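PDB 3L2H: putative sugar phosphate isomerase from Acidithiobacillus ferrooxidans, which is of unproven function but probably binds a metal ion as a cupin-fold protein and may isomerise a sugar phosphate. Local coordinates for residues N146-M150 with A151-V155; L81-N85 with D86-I90. One frame throughout, in Å; residues are numbered along the deposited sequence.

Interaction 1: residues N146-M150 with A151-V155; sequences NLVDM and ADIRV
Asp-149 grips the residues that follow it with two acceptors at once. Its carboxylate OD2 takes the N-H of Ala-151 at 3.0 Å, an Asx turn, while its backbone O takes the N-H of Asp-152, also at 3.0 Å, closing a type I beta turn. The chain thus bends sharply where strand 144-149 ends and heads toward strand 154-157. With CG anti to the backbone N (chi1 -179°), the carboxylate folds over the turn and is met by the Ala-151 amide from above its plane, 48° out of it. His-135 ND1 binds the other oxygen, OD1, and so limits the rotation of the group. The turn runs on through a weak bond of 3.3 Å from Ile-153 N to Met-150 O (a selenomethionine). A water bridges Asp-149 N and Asp-152 OD2, donating to the latter at 2.7 Å. The two carboxylates come within 4.4 Å of each other, OD2 to OD2, which would tend to raise their proton affinity, although these bonds should offset much of that.

Residues of both flanking strands pair antiparallel with the second subunit, so the sheet runs on across the interface. Val-148 and Ile-153 both touch Tyr-139 of the same chain. Across the bend, Val-148 CG1 approaches Asp-152 CB at 4.0 Å and rests obliquely against Ile-153 CG1, 3.6 Å away.

Interaction 2: residues L81-N85 with D86-I90; sequences LTMEN and DQYPI
Leu-81 and Tyr-88, then Met-83 and Asp-86, form the antiparallel hydrogen-bonded pairs of a tight beta hairpin, closed by a type II' turn from Met-83 to Asp-86 in which Glu-84 adopts a positive phi (47°). The Leu-81 N to Tyr-88 O bond, 2.7 Å long, is close to straight, and its reciprocal from Tyr-88 N to Leu-81 O lies in the carbonyl plane.

The hairpin illustrates how one small unit can present two unlike faces. On one, Thr-82 and Gln-87 lie side by side, pointing the same way, with Thr-82 OG1 3.1 Å from Gln-87 OE1. On the other, Met-83, a selenomethionine, runs extended at chi2 and bends at chi3 (-72°), bringing CE obliquely to Tyr-88 CE1 at 3.4 Å; the two side chains cross at about a right angle. Leu-81 O meets the edge of the same ring. Further along, Leu-81 CB packs on Ile-90 CG2 at 3.9 Å, and Leu-81 and Met-83 continue onto Val-96 and His-105 within the cupin domain.

Near the turn, Asp-86 OD2 receives a 2.8 Å bond from a water that also accepts from Asn-85 N. The same oxygen is hydrogen-bonded to Thr-4 OG1 of the third subunit, which also bonds Tyr-88 OH. Replacing Asp-86 by an alanine would probably cost the water and Thr-4 of the third subunit their carboxylate partner, leaving that hydroxyl to Tyr-88 OH at this contact and less firmly fixed. The chemistry implies a division of labour: backbone bonds fix the two strands, apolar groups pack chiefly into the domain, with Met-83 and Ile-90 also touching the third subunit, and the carboxylate and phenol add polar bonds there.

Overall arrangement
The two contacts show one economy applied twice: a short bend in the chain joins successive strands and also meets another subunit. Residues 81-90 lie within the cupin domain, their centre 15 Å from that of the chain, whereas residues 146-155 sit toward the periphery at 23 Å. Their centres are 27 Å apart and their nearest atoms about 10 Å, so they do not touch. Interaction 1 faces the second subunit and interaction 2 the third, serving different interfaces of the four-chain assembly. At interaction 2 a 1,2-ethanediol, probably from the crystallisation liquor, lies about 3 Å from the Tyr-88 side chain.

Interaction 1: residues N146-M150 with A151-V155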
# COMPACT_ATOMS: atom_id res chain seq x y z
N ASN B 146 -14.40 5.24 13.58
CA ASN B 146 -14.53 4.90 14.99
C ASN B 146 -13.95 6.03 15.86
O ASN B 146 -12.77 6.27 15.80
CB ASN B 146 -13.80 3.59 15.36
CG ASN B 146 -14.43 2.32 14.84
OD1 ASN B 146 -13.82 1.23 15.04
ND2 ASN B 146 -15.63 2.38 14.22
N LEU B 147 -14.79 6.73 16.63
CA LEU B 147 -14.36 7.86 17.46
C LEU B 147 -14.36 7.39 18.93
O LEU B 147 -15.36 6.87 19.41
CB LEU B 147 -15.28 9.04 17.27
CG LEU B 147 -14.86 10.42 17.80
CD1 LEU B 147 -13.62 10.98 17.07
CD2 LEU B 147 -16.07 11.35 17.70
N VAL B 148 -13.24 7.61 19.61
CA VAL B 148 -13.00 7.09 20.94
C VAL B 148 -12.46 8.16 21.85
O VAL B 148 -11.59 8.93 21.47
CB VAL B 148 -12.01 5.91 20.91
CG1 VAL B 148 -11.84 5.31 22.29
CG2 VAL B 148 -12.49 4.82 19.91
N ASP B 149 -13.04 8.27 23.04
CA ASP B 149 -12.50 9.21 24.02
C ASP B 149 -11.10 8.76 24.40
O ASP B 149 -10.84 7.59 24.56
CB ASP B 149 -13.35 9.25 25.28
CG ASP B 149 -12.80 10.26 26.32
OD1 ASP B 149 -13.12 11.46 26.19
OD2 ASP B 149 -12.10 9.84 27.29
N MSE B 150 -10.18 9.69 24.59
CA MSE B 150 -8.80 9.28 24.77
C MSE B 150 -8.57 8.49 26.07
O MSE B 150 -7.68 7.63 26.11
CB MSE B 150 -7.89 10.51 24.68
CG MSE B 150 -7.60 10.97 23.22
SE MSE B 150 -6.58 12.64 23.34
CE MSE B 150 -6.26 12.86 21.43
N ALA B 151 -9.37 8.72 27.09
CA ALA B 151 -9.25 7.98 28.33
C ALA B 151 -9.69 6.52 28.21
O ALA B 151 -9.37 5.71 29.08
CB ALA B 151 -10.07 8.69 29.46
N ASP B 152 -10.41 6.18 27.13
CA ASP B 152 -10.93 4.83 26.89
C ASP B 152 -9.99 3.99 26.03
O ASP B 152 -10.37 2.89 25.56
CB ASP B 152 -12.30 4.91 26.24
CG ASP B 152 -13.34 5.51 27.17
OD1 ASP B 152 -13.16 5.36 28.41
OD2 ASP B 152 -14.33 6.08 26.66
N ILE B 153 -8.78 4.49 25.81
CA ILE B 153 -7.83 3.80 24.97
C ILE B 153 -6.74 3.20 25.85
O ILE B 153 -6.02 3.91 26.55
CB ILE B 153 -7.20 4.72 23.91
CG1 ILE B 153 -8.28 5.38 23.06
CG2 ILE B 153 -6.20 3.97 23.02
CD1 ILE B 153 -7.68 6.55 22.21
N ARG B 154 -6.62 1.88 25.81
CA ARG B 154 -5.56 1.21 26.55
C ARG B 154 -4.37 1.07 25.61
O ARG B 154 -4.45 0.34 24.63
CB ARG B 154 -6.00 -0.16 27.05
CG ARG B 154 -7.28 -0.18 27.90
CD ARG B 154 -7.12 0.28 29.41
NE ARG B 154 -6.84 1.71 29.56
CZ ARG B 154 -7.75 2.67 29.47
NH1 ARG B 154 -9.03 2.41 29.25
NH2 ARG B 154 -7.37 3.91 29.64
N VAL B 155 -3.28 1.79 25.90
CA VAL B 155 -2.10 1.78 25.05
C VAL B 155 -1.20 0.65 25.53
O VAL B 155 -0.59 0.75 26.59
CB VAL B 155 -1.41 3.16 25.07
CG1 VAL B 155 -0.15 3.17 24.18
CG2 VAL B 155 -2.39 4.24 24.60
O HOH W 1 -15.12 6.59 24.13
O HOH W 2 -5.76 6.24 27.58

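Interaction 2: residues L81-N85 with D86-I90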
# COMPACT_ATOMS: atom_id res chain seq x y z
N LEU B 81 -1.84 30.86 12.54
CA LEU B 81 -1.60 29.43 12.55
C LEU B 81 -1.23 29.01 13.97
O LEU B 81 -0.32 29.56 14.54
CB LEU B 81 -0.46 29.13 11.56
CG LEU B 81 0.18 27.73 11.60
CD1 LEU B 81 -0.90 26.63 11.27
CD2 LEU B 81 1.37 27.65 10.65
N THR B 82 -1.98 28.07 14.56
CA THR B 82 -1.62 27.46 15.82
C THR B 82 -1.03 26.09 15.54
O THR B 82 -1.67 25.29 14.87
CB THR B 82 -2.86 27.32 16.75
OG1 THR B 82 -3.33 28.63 17.05
CG2 THR B 82 -2.55 26.58 18.05
N MSE B 83 0.18 25.84 16.04
CA MSE B 83 0.82 24.53 15.96
C MSE B 83 1.36 24.20 17.32
O MSE B 83 2.15 24.96 17.86
CB MSE B 83 1.96 24.48 14.94
CG MSE B 83 1.53 24.70 13.54
SE MSE B 83 3.03 24.46 12.24
CE MSE B 83 4.03 26.10 12.65
N GLU B 84 0.93 23.07 17.88
CA GLU B 84 1.28 22.70 19.25
C GLU B 84 1.05 23.92 20.17
O GLU B 84 -0.04 24.46 20.18
CB GLU B 84 2.70 22.14 19.29
CG GLU B 84 2.86 20.87 18.43
CD GLU B 84 2.11 19.68 19.03
OE1 GLU B 84 2.21 19.49 20.27
OE2 GLU B 84 1.42 18.95 18.29
N ASN B 85 2.05 24.37 20.92
CA ASN B 85 1.88 25.52 21.82
C ASN B 85 2.28 26.86 21.20
O ASN B 85 2.69 27.79 21.94
CB ASN B 85 2.77 25.43 23.09
CG ASN B 85 2.72 24.09 23.80
OD1 ASN B 85 1.81 23.27 23.58
ND2 ASN B 85 3.70 23.86 24.68
N ASP B 86 2.25 27.00 19.87
CA ASP B 86 2.82 28.20 19.26
C ASP B 86 1.81 28.78 18.30
O ASP B 86 1.01 28.03 17.70
CB ASP B 86 4.12 27.86 18.52
CG ASP B 86 5.12 27.07 19.38
OD1 ASP B 86 5.28 27.42 20.56
OD2 ASP B 86 5.73 26.08 18.88
N GLN B 87 1.85 30.09 18.13
CA GLN B 87 1.02 30.75 17.16
C GLN B 87 1.89 31.57 16.24
O GLN B 87 2.83 32.19 16.70
CB GLN B 87 0.03 31.68 17.82
CG GLN B 87 -0.91 30.98 18.73
CD GLN B 87 -2.16 31.78 18.84
OE1 GLN B 87 -3.26 31.26 18.60
NE2 GLN B 87 -2.02 33.07 19.11
N TYR B 88 1.56 31.56 14.96
CA TYR B 88 2.30 32.30 13.96
C TYR B 88 1.32 32.97 13.03
O TYR B 88 0.33 32.38 12.62
CB TYR B 88 3.18 31.40 13.08
CG TYR B 88 4.08 30.49 13.83
CD1 TYR B 88 3.60 29.31 14.35
CD2 TYR B 88 5.41 30.82 14.07
CE1 TYR B 88 4.42 28.47 15.09
CE2 TYR B 88 6.23 29.99 14.80
CZ TYR B 88 5.72 28.82 15.29
OH TYR B 88 6.50 27.96 16.00
N PRO B 89 1.66 34.18 12.62
CA PRO B 89 0.87 34.83 11.61
C PRO B 89 1.22 34.23 10.26
O PRO B 89 2.36 33.79 10.06
CB PRO B 89 1.34 36.28 11.68
CG PRO B 89 2.67 36.19 12.31
CD PRO B 89 2.73 35.03 13.15
N ILE B 90 0.21 34.13 9.39
CA ILE B 90 0.43 33.69 8.03
C ILE B 90 -0.22 34.69 7.08
O ILE B 90 -1.14 35.43 7.46
CB ILE B 90 -0.07 32.25 7.78
CG1 ILE B 90 -1.57 32.10 8.11
CG2 ILE B 90 0.77 31.26 8.59
CD1 ILE B 90 -2.15 30.72 7.64
O HOH W 3 5.00 24.15 20.72